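Local coordinates for protein peptide-43 (Lutzomyia longipalpis, PDB 7JQD) that is probably a shortened relative of the sand-fly vasodilator maxadilan that binds, and is likely to block, the PAC1 neuropeptide receptor, at residues C5-A10 / A26-K31. Residues are numbered along the deposited sequence; the frame is centred on the assembly and turned at random.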
# COMPACT_ATOMS: atom_id res chain seq x y z
N CYS B 5 5.66 -2.81 5.60
CA CYS B 5 6.54 -3.86 5.10
C CYS B 5 5.84 -5.21 5.06
O CYS B 5 5.95 -5.94 4.08
CB CYS B 5 7.79 -3.92 5.98
SG CYS B 5 8.99 -5.16 5.51
N GLN B 6 5.11 -5.56 6.13
CA GLN B 6 4.48 -6.87 6.21
C GLN B 6 3.28 -6.98 5.27
O GLN B 6 2.98 -8.08 4.77
CB GLN B 6 4.07 -7.18 7.65
CG GLN B 6 5.10 -6.76 8.71
CD GLN B 6 4.77 -7.21 10.13
OE1 GLN B 6 3.96 -8.12 10.34
NE2 GLN B 6 5.36 -6.53 11.13
N PHE B 7 2.60 -5.87 5.00
CA PHE B 7 1.48 -5.90 4.06
C PHE B 7 1.96 -6.14 2.63
O PHE B 7 1.41 -6.98 1.91
CB PHE B 7 0.70 -4.60 4.17
CG PHE B 7 -0.49 -4.53 3.28
CD1 PHE B 7 -1.68 -5.17 3.64
CD2 PHE B 7 -0.45 -3.82 2.10
CE1 PHE B 7 -2.79 -5.08 2.82
CE2 PHE B 7 -1.56 -3.74 1.28
CZ PHE B 7 -2.72 -4.37 1.64
N ARG B 8 3.00 -5.43 2.21
CA ARG B 8 3.59 -5.70 0.91
C ARG B 8 4.03 -7.14 0.80
O ARG B 8 3.76 -7.81 -0.21
CB ARG B 8 4.78 -4.77 0.65
CG ARG B 8 5.66 -5.24 -0.49
CD ARG B 8 4.89 -5.24 -1.79
NE ARG B 8 5.74 -5.58 -2.93
CZ ARG B 8 6.53 -4.72 -3.56
NH1 ARG B 8 7.27 -5.13 -4.57
NH2 ARG B 8 6.59 -3.46 -3.17
N LYS B 9 4.74 -7.65 1.81
CA LYS B 9 5.16 -9.05 1.77
C LYS B 9 3.95 -9.97 1.71
O LYS B 9 3.89 -10.90 0.90
CB LYS B 9 6.04 -9.37 2.98
CG LYS B 9 7.42 -8.74 2.97
CD LYS B 9 8.27 -9.30 4.11
CE LYS B 9 9.73 -8.83 4.04
NZ LYS B 9 10.64 -9.55 5.00
N ALA B 10 2.93 -9.70 2.54
CA ALA B 10 1.69 -10.46 2.49
C ALA B 10 1.14 -10.52 1.08
O ALA B 10 0.91 -11.60 0.53
CB ALA B 10 0.66 -9.85 3.44
N ALA B 26 -8.33 -15.12 1.75
CA ALA B 26 -8.16 -15.98 2.91
C ALA B 26 -6.72 -15.96 3.38
O ALA B 26 -6.46 -15.70 4.56
CB ALA B 26 -8.60 -17.41 2.57
N CYS B 27 -5.78 -16.22 2.48
CA CYS B 27 -4.37 -16.06 2.80
C CYS B 27 -4.09 -14.66 3.34
O CYS B 27 -3.35 -14.49 4.32
CB CYS B 27 -3.52 -16.35 1.57
SG CYS B 27 -1.78 -15.96 1.72
N MET B 28 -4.72 -13.63 2.75
CA MET B 28 -4.54 -12.27 3.25
C MET B 28 -5.14 -12.09 4.64
O MET B 28 -4.54 -11.42 5.50
CB MET B 28 -5.14 -11.26 2.26
CG MET B 28 -4.26 -10.99 1.04
SD MET B 28 -2.63 -10.32 1.44
CE MET B 28 -3.04 -8.62 1.90
N LYS B 29 -6.34 -12.64 4.88
CA LYS B 29 -6.88 -12.64 6.24
C LYS B 29 -5.90 -13.27 7.22
O LYS B 29 -5.67 -12.74 8.31
CB LYS B 29 -8.22 -13.38 6.30
CG LYS B 29 -9.38 -12.54 5.88
CD LYS B 29 -10.64 -13.37 5.78
CE LYS B 29 -11.82 -12.51 5.35
NZ LYS B 29 -12.95 -13.31 4.80
N GLN B 30 -5.30 -14.40 6.83
CA GLN B 30 -4.32 -15.04 7.69
C GLN B 30 -3.11 -14.14 7.92
O GLN B 30 -2.60 -14.07 9.04
CB GLN B 30 -3.90 -16.38 7.09
CG GLN B 30 -2.79 -17.08 7.84
CD GLN B 30 -3.08 -17.30 9.33
OE1 GLN B 30 -4.23 -17.44 9.75
NE2 GLN B 30 -2.02 -17.33 10.14
N LYS B 31 -2.65 -13.42 6.88
CA LYS B 31 -1.49 -12.55 7.03
C LYS B 31 -1.77 -11.39 7.98
O LYS B 31 -0.85 -10.90 8.65
CB LYS B 31 -1.04 -12.02 5.67
CG LYS B 31 -0.28 -13.04 4.79
CD LYS B 31 0.62 -13.93 5.59
CE LYS B 31 1.37 -14.86 4.68
NZ LYS B 31 2.25 -14.06 3.80
O HOH W 1 2.09 -10.53 8.87
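Ala10 sits between Met28 and the aliphatic root of Lys31, and its methyl group lies in the seam between two antiparallel helices, whose axes over these short segments come within 10.3 Å at an angle of 156°. The CB of Ala10 points toward segment 26-31 and lies 3.5 Å from Lys31 CB, with Lys31 CG almost as near. Toward segment 5-10 this lysine works largely through its CB and CG, while its ammonium serves a charge further on. With CG anti to the carbonyl carbon (chi1 -76°) and further bends at chi2 and chi4, the chain folds back over Ala10 until NZ lies 3.9 Å from Ala10 CA. There the ammonium forms a salt bridge with Asp13, one turn further along helix 3-17, so the same side chain packs by its base and is anchored by its tip.

Met28 supplies the complementary half. Its chain, bent at chi2 and chi3, brings SD to 3.9 Å from Ala10 CB and also against the carbonyl group of that residue. The terminal CE then reaches the Phe7 ring obliquely, 3.7 Å from CE1, the two side chains crossing at about a right angle. With an alanine in place of Met28, the sulfur and methyl would be gone, which is likely to leave the Phe7 ring without this partner and open a gap beside Ala10. Both Phe7 and Met28 also pack against the other protein chain, where Phe7 makes an edge-to-face ring contact, so this seam merges with the binding interface.

At its margin, one water donates to Lys31 O at 3.0 Å and, weakly, to Gln6 OE1. The interhelical disulfide Cys14-Cys27 pins the helices together nearby, while Cys1-Cys5 staples the amino-terminal end, making the arrangement a disulfide-braced antiparallel helical hairpin, as in maxadilan-type peptides.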